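PDB 6KI3: probable AP endonuclease from African swine fever virus, which probably cleaves DNA on the 5' side of abasic sites during repair and probably acts as a 3'-5' proofreading exonuclease, with three zinc ions as cofactor. Local coordinates for residues F36-F44 with Q286-K297; T22-A31 with I61-M72. One frame throughout, in Å; residues are numbered along the deposited sequence.

In the fold
Both contacts use helix 25-39 of the TIM-like barrel, one at each end. Contact 2 ties the start of this helix to helix 63-76, the next along the chain, while contact 1 joins its C-terminal end and the following loop to helix 282-300, the last of the chain. Their centres are about 23 Å apart and their nearest atoms about 5 Å. The side chain of Leu289 in contact 1 is about 8 Å from that of the zinc ligand Glu276, and that of Ile26 in contact 2 about 11 Å from that of the zinc ligand His83. Contact 2 comes closer to the bound DNA, about 5 Å at its nearest atom, against about 10 Å.

Contact 1: F36-F44 with Q286-K297; sequences FGEQIGFPF and QTALTAEFTTLK
Gln286 lies alongside Phe36 where the first and last long helices of the TIM-like barrel meet, residues 36-44 supplying a helix end and its exit loop. Its CB is 3.5 Å from Phe36 CE1, and the extended side chain runs past the ring in the opposite sense, with amide and ring planes 81° apart. Leu289 touches the same ring through CB. One turn on from Gln286, the methyl of Thr290 is shared: CG2 stands 3.4 Å from Phe36 CZ and 3.5 Å from Ile40 CG2, pointing to helix 25-39 because it lies anti to its own carbonyl carbon.

Phe293 forms an aromatic cluster with Phe42 and Phe44. The edge of Phe44 comes down on its face in a T-shaped pair, CE1 only 3.6 Å from Phe293 CZ and nearly over the ring centre, the planes inclined at 58°. Phe42 meets it obliquely, with Phe293 CD1 lying over the rim of one Phe42 face. Beneath the cluster, Phe293 and Leu296 also reach barrel strands 6-10 and 272-275.

Gly41, with positive phi, is the C' residue of a Schellman motif whose Phe42 N to Gly37 O bond closes helix 25-39 and turns the chain so that Phe42 faces the last helix. Lys297 ends the contact: its CB sits at the edge of the Phe42 ring, in plane, 4.0 Å from Phe42 CD2.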
loop_
_atom_site.group_PDB
_atom_site.type_symbol
_atom_site.label_atom_id
_atom_site.label_comp_id
_atom_site.label_asym_id
_atom_site.label_seq_id
_atom_site.Cartn_x
_atom_site.Cartn_y
_atom_site.Cartn_z
ATOM N N PHE A 36 -7.184 2.601 19.014
ATOM C CA PHE A 36 -6.248 3.716 18.934
ATOM C C PHE A 36 -6.768 4.819 18.021
ATOM O O PHE A 36 -6.491 6.000 18.256
ATOM C CB PHE A 36 -4.886 3.212 18.452
ATOM C CG PHE A 36 -3.893 4.306 18.176
ATOM C CD1 PHE A 36 -3.196 4.905 19.210
ATOM C CD2 PHE A 36 -3.648 4.721 16.878
ATOM C CE1 PHE A 36 -2.279 5.907 18.954
ATOM C CE2 PHE A 36 -2.734 5.721 16.616
ATOM C CZ PHE A 36 -2.048 6.312 17.656
ATOM N N GLY A 37 -7.527 4.458 16.985
ATOM C CA GLY A 37 -8.068 5.470 16.093
ATOM C C GLY A 37 -9.149 6.312 16.742
ATOM O O GLY A 37 -9.236 7.519 16.500
ATOM N N GLU A 38 -9.989 5.691 17.574
ATOM C CA GLU A 38 -11.042 6.439 18.250
ATOM C C GLU A 38 -10.480 7.347 19.336
ATOM O O GLU A 38 -11.036 8.422 19.592
ATOM C CB GLU A 38 -12.073 5.481 18.846
ATOM C CG GLU A 38 -12.826 4.659 17.812
ATOM N N GLN A 39 -9.385 6.937 19.981
ATOM C CA GLN A 39 -8.792 7.752 21.035
ATOM C C GLN A 39 -8.326 9.097 20.493
ATOM O O GLN A 39 -8.568 10.146 21.100
ATOM C CB GLN A 39 -7.623 7.007 21.680
ATOM C CG GLN A 39 -8.015 5.753 22.440
ATOM C CD GLN A 39 -6.809 4.988 22.952
ATOM O OE1 GLN A 39 -5.700 5.522 23.014
ATOM N NE2 GLN A 39 -7.020 3.730 23.321
ATOM N N ILE A 40 -7.659 9.087 19.343
ATOM C CA ILE A 40 -7.018 10.289 18.826
ATOM C C ILE A 40 -7.939 10.995 17.840
ATOM O O ILE A 40 -7.536 11.956 17.175
ATOM C CB ILE A 40 -5.660 9.944 18.195
ATOM C CG1 ILE A 40 -5.825 8.885 17.106
ATOM C CG2 ILE A 40 -4.721 9.433 19.265
ATOM C CD1 ILE A 40 -5.663 9.418 15.712
ATOM N N GLY A 41 -9.181 10.526 17.747
ATOM C CA GLY A 41 -10.185 11.229 16.973
ATOM C C GLY A 41 -10.050 11.120 15.473
ATOM O O GLY A 41 -10.539 11.995 14.755
ATOM N N PHE A 42 -9.399 10.070 14.973
ATOM C CA PHE A 42 -9.293 9.807 13.539
ATOM C C PHE A 42 -9.843 8.409 13.294
ATOM O O PHE A 42 -9.113 7.412 13.419
ATOM C CB PHE A 42 -7.850 9.932 13.054
ATOM C CG PHE A 42 -7.718 10.130 11.569
ATOM C CD1 PHE A 42 -7.699 9.044 10.710
ATOM C CD2 PHE A 42 -7.601 11.403 11.036
ATOM C CE1 PHE A 42 -7.574 9.225 9.345
ATOM C CE2 PHE A 42 -7.475 11.591 9.672
ATOM C CZ PHE A 42 -7.462 10.500 8.825
ATOM N N PRO A 43 -11.129 8.284 12.962
ATOM C CA PRO A 43 -11.694 6.951 12.714
ATOM C C PRO A 43 -11.073 6.287 11.496
ATOM O O PRO A 43 -11.338 6.686 10.358
ATOM C CB PRO A 43 -13.188 7.236 12.505
ATOM N N PHE A 44 -10.238 5.278 11.732
ATOM C CA PHE A 44 -9.561 4.589 10.642
ATOM C C PHE A 44 -10.570 3.910 9.728
ATOM O O PHE A 44 -11.439 3.161 10.186
ATOM C CB PHE A 44 -8.579 3.557 11.198
ATOM C CG PHE A 44 -7.419 4.158 11.937
ATOM C CD1 PHE A 44 -6.822 5.324 11.490
ATOM C CD2 PHE A 44 -6.928 3.558 13.086
ATOM C CE1 PHE A 44 -5.752 5.877 12.170
ATOM C CE2 PHE A 44 -5.859 4.104 13.769
ATOM C CZ PHE A 44 -5.271 5.266 13.312
ATOM N N GLN A 286 2.993 5.000 18.178
ATOM C CA GLN A 286 1.742 5.711 18.409
ATOM C C GLN A 286 1.957 7.219 18.439
ATOM O O GLN A 286 1.131 7.974 17.915
ATOM C CB GLN A 286 1.095 5.219 19.703
ATOM C CG GLN A 286 0.651 3.766 19.632
ATOM C CD GLN A 286 -0.119 3.321 20.858
ATOM O OE1 GLN A 286 -0.983 4.040 21.359
ATOM N NE2 GLN A 286 0.189 2.126 21.348
ATOM N N THR A 287 3.065 7.677 19.027
ATOM C CA THR A 287 3.359 9.107 19.016
ATOM C C THR A 287 3.550 9.616 17.593
ATOM O O THR A 287 3.096 10.716 17.250
ATOM C CB THR A 287 4.601 9.403 19.859
ATOM O OG1 THR A 287 4.438 8.846 21.170
ATOM C CG2 THR A 287 4.816 10.906 19.978
ATOM N N ALA A 288 4.209 8.824 16.744
ATOM C CA ALA A 288 4.442 9.246 15.367
ATOM C C ALA A 288 3.140 9.311 14.577
ATOM O O ALA A 288 2.913 10.263 13.821
ATOM C CB ALA A 288 5.434 8.302 14.689
ATOM N N LEU A 289 2.269 8.311 14.742
ATOM C CA LEU A 289 1.033 8.277 13.969
ATOM C C LEU A 289 0.044 9.338 14.433
ATOM O O LEU A 289 -0.692 9.894 13.610
ATOM C CB LEU A 289 0.402 6.888 14.046
ATOM C CG LEU A 289 1.252 5.750 13.482
ATOM C CD1 LEU A 289 0.709 4.411 13.940
ATOM C CD2 LEU A 289 1.300 5.819 11.967
ATOM N N THR A 290 0.010 9.633 15.735
ATOM C CA THR A 290 -0.848 10.710 16.220
ATOM C C THR A 290 -0.482 12.038 15.573
ATOM O O THR A 290 -1.361 12.843 15.247
ATOM C CB THR A 290 -0.750 10.817 17.740
ATOM O OG1 THR A 290 0.627 10.888 18.128
ATOM C CG2 THR A 290 -1.381 9.614 18.383
ATOM N N ALA A 291 0.815 12.283 15.378
ATOM C CA ALA A 291 1.238 13.499 14.693
ATOM C C ALA A 291 0.825 13.476 13.227
ATOM O O ALA A 291 0.385 14.496 12.682
ATOM C CB ALA A 291 2.750 13.675 14.824
ATOM N N GLU A 292 0.947 12.317 12.574
ATOM C CA GLU A 292 0.663 12.240 11.146
ATOM C C GLU A 292 -0.833 12.315 10.863
ATOM O O GLU A 292 -1.249 12.913 9.864
ATOM C CB GLU A 292 1.255 10.958 10.561
ATOM C CG GLU A 292 2.773 10.916 10.568
ATOM C CD GLU A 292 3.323 9.648 9.950
ATOM O OE1 GLU A 292 3.740 8.748 10.708
ATOM O OE2 GLU A 292 3.340 9.548 8.705
ATOM N N PHE A 293 -1.658 11.716 11.724
ATOM C CA PHE A 293 -3.091 11.682 11.452
ATOM C C PHE A 293 -3.795 12.965 11.878
ATOM O O PHE A 293 -4.828 13.317 11.298
ATOM C CB PHE A 293 -3.730 10.466 12.126
ATOM C CG PHE A 293 -3.447 9.169 11.417
ATOM C CD1 PHE A 293 -4.005 8.911 10.175
ATOM C CD2 PHE A 293 -2.627 8.213 11.988
ATOM C CE1 PHE A 293 -3.748 7.723 9.517
ATOM C CE2 PHE A 293 -2.366 7.023 11.335
ATOM C CZ PHE A 293 -2.927 6.778 10.098
ATOM N N THR A 294 -3.264 13.675 12.877
ATOM C CA THR A 294 -3.792 15.003 13.181
ATOM C C THR A 294 -3.461 15.987 12.066
ATOM O O THR A 294 -4.290 16.830 11.708
ATOM C CB THR A 294 -3.246 15.504 14.519
ATOM O OG1 THR A 294 -1.825 15.321 14.560
ATOM C CG2 THR A 294 -3.891 14.753 15.678
ATOM N N THR A 295 -2.252 15.891 11.504
ATOM C CA THR A 295 -1.912 16.699 10.338
ATOM C C THR A 295 -2.776 16.317 9.142
ATOM O O THR A 295 -3.222 17.187 8.385
ATOM C CB THR A 295 -0.428 16.541 10.002
ATOM O OG1 THR A 295 0.363 16.954 11.124
ATOM C CG2 THR A 295 -0.058 17.387 8.790
ATOM N N LEU A 296 -3.023 15.017 8.959
ATOM C CA LEU A 296 -3.946 14.583 7.917
ATOM C C LEU A 296 -5.347 15.127 8.166
ATOM O O LEU A 296 -6.019 15.578 7.232
ATOM C CB LEU A 296 -3.970 13.057 7.834
ATOM C CG LEU A 296 -2.929 12.401 6.927
ATOM C CD1 LEU A 296 -2.919 10.895 7.129
ATOM C CD2 LEU A 296 -3.204 12.745 5.471
ATOM N N LYS A 297 -5.798 15.102 9.423
ATOM C CA LYS A 297 -7.114 15.641 9.749
ATOM C C LYS A 297 -7.196 17.134 9.454
ATOM O O LYS A 297 -8.270 17.641 9.111
ATOM C CB LYS A 297 -7.444 15.361 11.216
ATOM C CG LYS A 297 -8.864 15.728 11.623
ATOM C CD LYS A 297 -9.171 15.250 13.033
ATOM C CE LYS A 297 -8.136 15.756 14.027
ATOM N NZ LYS A 297 -8.429 15.301 15.415
#

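Contact 2: T22-A31 with I61-M72; sequences TTTCITNSIA and IQEDDKVELLKM
Thr27 fits as a knob into the hole formed by Asp65, Glu68, Leu69 and Met72, its CG2 methyl 3.6 Å from Met72 CB and its hydroxyl turned to Asp65. Here two neighbouring barrel helices, 25-39 and 63-76, run side by side, the axes of segments 25-31 and 63-72 approaching to 8.4 Å, N-to-C directions 33° apart.

The Asp65 carboxylate spans the first turn of helix 25-39. Asp65 OD2 accepts from Ile26 N at 2.8 Å and Asp65 OD1 from Thr27 N at 3.0 Å, each on its syn lone pair, while Thr27 OG1 donates to Asp65 OD1 at 2.7 Å, nearly along the C-O axis. Because OG1 lies beside its own backbone N, amide and hydroxyl converge on one oxygen.

Farther along, the Ile30 and Leu69 side chains cross at about a right angle, Ile30 CD1 lying 3.6 Å from Leu69 CD1, and the folded Met72 chain brings CE to Ala31 CB. Ile26 CD1 packs on Ile61 CB, and Ile61 also touches helix 96-112. Cys25 is disulfide-bonded to Cys21.

Three hydrogen bonds thus fix both oxygens of a buried carboxylate; these donors and the positive end of the helix dipole would be expected to stabilise its negative charge.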
loop_
_atom_site.group_PDB
_atom_site.type_symbol
_atom_site.label_atom_id
_atom_site.label_comp_id
_atom_site.label_asym_id
_atom_site.label_seq_id
_atom_site.Cartn_x
_atom_site.Cartn_y
_atom_site.Cartn_z
ATOM N N THR A 22 -3.094 -15.826 21.164
ATOM C CA THR A 22 -3.324 -17.214 20.774
ATOM C C THR A 22 -3.702 -17.361 19.305
ATOM O O THR A 22 -2.849 -17.255 18.420
ATOM C CB THR A 22 -4.412 -17.847 21.651
ATOM O OG1 THR A 22 -5.701 -17.367 21.246
ATOM C CG2 THR A 22 -4.186 -17.507 23.118
ATOM N N THR A 23 -4.987 -17.595 19.045
ATOM C CA THR A 23 -5.459 -18.021 17.735
ATOM C C THR A 23 -6.063 -16.897 16.902
ATOM O O THR A 23 -6.389 -17.128 15.733
ATOM C CB THR A 23 -6.498 -19.137 17.898
ATOM O OG1 THR A 23 -6.971 -19.546 16.610
ATOM C CG2 THR A 23 -7.674 -18.649 18.737
ATOM N N THR A 24 -6.223 -15.700 17.460
ATOM C CA THR A 24 -6.881 -14.587 16.779
ATOM C C THR A 24 -6.031 -13.325 16.867
ATOM O O THR A 24 -6.513 -12.244 17.213
ATOM C CB THR A 24 -8.265 -14.328 17.370
ATOM O OG1 THR A 24 -8.138 -14.045 18.770
ATOM C CG2 THR A 24 -9.169 -15.540 17.184
ATOM N N CYS A 25 -4.746 -13.442 16.531
ATOM C CA CYS A 25 -3.815 -12.346 16.787
ATOM C C CYS A 25 -3.987 -11.192 15.804
ATOM O O CYS A 25 -3.833 -10.027 16.188
ATOM C CB CYS A 25 -2.381 -12.868 16.759
ATOM S SG CYS A 25 -2.015 -13.985 18.129
ATOM N N ILE A 26 -4.296 -11.484 14.539
ATOM C CA ILE A 26 -4.448 -10.412 13.558
ATOM C C ILE A 26 -5.683 -9.576 13.867
ATOM O O ILE A 26 -5.629 -8.341 13.889
ATOM C CB ILE A 26 -4.501 -10.985 12.129
ATOM C CG1 ILE A 26 -3.219 -11.757 11.815
ATOM C CG2 ILE A 26 -4.720 -9.865 11.119
ATOM C CD1 ILE A 26 -3.195 -12.359 10.426
ATOM N N THR A 27 -6.817 -10.240 14.108
ATOM C CA THR A 27 -8.041 -9.519 14.447
ATOM C C THR A 27 -7.891 -8.769 15.764
ATOM O O THR A 27 -8.394 -7.647 15.908
ATOM C CB THR A 27 -9.219 -10.492 14.517
ATOM O OG1 THR A 27 -9.227 -11.322 13.349
ATOM C CG2 THR A 27 -10.532 -9.731 14.598
ATOM N N ASN A 28 -7.206 -9.374 16.738
ATOM C CA ASN A 28 -6.948 -8.691 18.002
ATOM C C ASN A 28 -6.114 -7.434 17.788
ATOM O O ASN A 28 -6.384 -6.390 18.394
ATOM C CB ASN A 28 -6.248 -9.640 18.976
ATOM C CG ASN A 28 -5.697 -8.927 20.197
ATOM O OD1 ASN A 28 -4.518 -8.573 20.242
ATOM N ND2 ASN A 28 -6.544 -8.720 21.198
ATOM N N SER A 29 -5.098 -7.515 16.926
ATOM C CA SER A 29 -4.273 -6.346 16.642
ATOM C C SER A 29 -5.086 -5.250 15.965
ATOM O O SER A 29 -4.945 -4.066 16.295
ATOM C CB SER A 29 -3.081 -6.745 15.772
ATOM O OG SER A 29 -3.513 -7.257 14.522
ATOM N N ILE A 30 -5.946 -5.627 15.016
ATOM C CA ILE A 30 -6.796 -4.647 14.348
ATOM C C ILE A 30 -7.779 -4.031 15.337
ATOM O O ILE A 30 -8.096 -2.837 15.258
ATOM C CB ILE A 30 -7.512 -5.300 13.152
ATOM C CG1 ILE A 30 -6.503 -5.606 12.043
ATOM C CG2 ILE A 30 -8.634 -4.415 12.628
ATOM C CD1 ILE A 30 -7.098 -6.312 10.854
ATOM N N ALA A 31 -8.266 -4.827 16.291
ATOM C CA ALA A 31 -9.156 -4.297 17.320
ATOM C C ALA A 31 -8.467 -3.205 18.129
ATOM O O ALA A 31 -9.040 -2.136 18.367
ATOM C CB ALA A 31 -9.634 -5.426 18.232
ATOM N N ILE A 61 -2.071 -16.472 9.142
ATOM C CA ILE A 61 -3.400 -16.368 9.730
ATOM C C ILE A 61 -3.983 -17.758 9.954
ATOM O O ILE A 61 -3.821 -18.667 9.128
ATOM C CB ILE A 61 -4.307 -15.500 8.839
ATOM C CG1 ILE A 61 -5.647 -15.231 9.526
ATOM C CG2 ILE A 61 -4.505 -16.141 7.471
ATOM C CD1 ILE A 61 -6.454 -14.138 8.861
ATOM N N GLN A 62 -4.661 -17.928 11.084
ATOM C CA GLN A 62 -5.230 -19.208 11.482
ATOM C C GLN A 62 -6.756 -19.174 11.380
ATOM O O GLN A 62 -7.364 -18.134 11.123
ATOM C CB GLN A 62 -4.776 -19.577 12.901
ATOM C CG GLN A 62 -3.303 -19.276 13.170
ATOM C CD GLN A 62 -2.605 -20.373 13.951
ATOM O OE1 GLN A 62 -1.991 -21.278 13.367
ATOM N NE2 GLN A 62 -2.695 -20.302 15.278
ATOM N N GLU A 63 -7.369 -20.344 11.593
ATOM C CA GLU A 63 -8.792 -20.518 11.301
ATOM C C GLU A 63 -9.659 -19.571 12.123
ATOM O O GLU A 63 -10.476 -18.827 11.568
ATOM C CB GLU A 63 -9.202 -21.972 11.546
ATOM N N ASP A 64 -9.509 -19.599 13.451
ATOM C CA ASP A 64 -10.296 -18.702 14.296
ATOM C C ASP A 64 -10.051 -17.246 13.926
ATOM O O ASP A 64 -10.972 -16.420 13.973
ATOM C CB ASP A 64 -9.967 -18.936 15.770
ATOM C CG ASP A 64 -10.335 -20.328 16.238
ATOM O OD1 ASP A 64 -11.209 -20.962 15.610
ATOM O OD2 ASP A 64 -9.750 -20.788 17.241
ATOM N N ASP A 65 -8.815 -16.914 13.551
ATOM C CA ASP A 65 -8.511 -15.557 13.113
ATOM C C ASP A 65 -9.262 -15.215 11.833
ATOM O O ASP A 65 -9.750 -14.091 11.671
ATOM C CB ASP A 65 -7.004 -15.402 12.910
ATOM C CG ASP A 65 -6.491 -14.054 13.362
ATOM O OD1 ASP A 65 -7.320 -13.174 13.677
ATOM O OD2 ASP A 65 -5.256 -13.874 13.403
ATOM N N LYS A 66 -9.376 -16.179 10.914
ATOM C CA LYS A 66 -10.057 -15.927 9.649
ATOM C C LYS A 66 -11.541 -15.650 9.859
ATOM O O LYS A 66 -12.132 -14.832 9.146
ATOM C CB LYS A 66 -9.856 -17.113 8.704
ATOM C CG LYS A 66 -8.411 -17.313 8.277
ATOM C CD LYS A 66 -8.192 -18.666 7.618
ATOM C CE LYS A 66 -8.866 -18.742 6.259
ATOM N NZ LYS A 66 -8.385 -19.914 5.476
ATOM N N VAL A 67 -12.161 -16.319 10.833
ATOM C CA VAL A 67 -13.582 -16.104 11.089
ATOM C C VAL A 67 -13.805 -14.776 11.800
ATOM O O VAL A 67 -14.718 -14.016 11.456
ATOM C CB VAL A 67 -14.162 -17.283 11.892
ATOM C CG1 VAL A 67 -15.625 -17.032 12.227
ATOM C CG2 VAL A 67 -14.003 -18.580 11.114
ATOM N N GLU A 68 -12.974 -14.468 12.800
ATOM C CA GLU A 68 -13.131 -13.212 13.525
ATOM C C GLU A 68 -12.761 -12.011 12.663
ATOM O O GLU A 68 -13.357 -10.938 12.814
ATOM C CB GLU A 68 -12.287 -13.233 14.800
ATOM C CG GLU A 68 -12.726 -14.277 15.816
ATOM C CD GLU A 68 -14.154 -14.071 16.285
ATOM O OE1 GLU A 68 -14.444 -13.003 16.866
ATOM O OE2 GLU A 68 -14.989 -14.974 16.069
ATOM N N LEU A 69 -11.791 -12.167 11.757
ATOM C CA LEU A 69 -11.381 -11.046 10.919
ATOM C C LEU A 69 -12.509 -10.604 9.996
ATOM O O LEU A 69 -12.699 -9.404 9.768
ATOM C CB LEU A 69 -10.139 -11.418 10.109
ATOM C CG LEU A 69 -9.590 -10.340 9.176
ATOM C CD1 LEU A 69 -9.314 -9.060 9.946
ATOM C CD2 LEU A 69 -8.331 -10.832 8.480
ATOM N N LEU A 70 -13.270 -11.561 9.457
ATOM C CA LEU A 70 -14.401 -11.208 8.605
ATOM C C LEU A 70 -15.464 -10.448 9.387
ATOM O O LEU A 70 -16.013 -9.453 8.898
ATOM C CB LEU A 70 -14.999 -12.466 7.976
ATOM C CG LEU A 70 -16.209 -12.238 7.071
ATOM C CD1 LEU A 70 -15.801 -11.470 5.825
ATOM C CD2 LEU A 70 -16.862 -13.562 6.704
ATOM N N LYS A 71 -15.769 -10.903 10.605
ATOM C CA LYS A 71 -16.730 -10.192 11.442
ATOM C C LYS A 71 -16.223 -8.801 11.798
ATOM O O LYS A 71 -16.989 -7.830 11.782
ATOM C CB LYS A 71 -17.016 -11.000 12.708
ATOM C CG LYS A 71 -17.721 -12.323 12.458
ATOM C CD LYS A 71 -17.518 -13.283 13.621
ATOM C CE LYS A 71 -17.945 -12.661 14.939
ATOM N NZ LYS A 71 -17.644 -13.554 16.092
ATOM N N MET A 72 -14.933 -8.687 12.123
ATOM C CA MET A 72 -14.356 -7.386 12.445
ATOM C C MET A 72 -14.430 -6.437 11.255
ATOM O O MET A 72 -14.767 -5.257 11.412
ATOM C CB MET A 72 -12.906 -7.558 12.897
ATOM C CG MET A 72 -12.140 -6.256 13.057
ATOM S SD MET A 72 -12.667 -5.312 14.498
ATOM C CE MET A 72 -12.202 -6.430 15.814
HETATM O O HOH W 1 -7.742 -21.596 14.515
#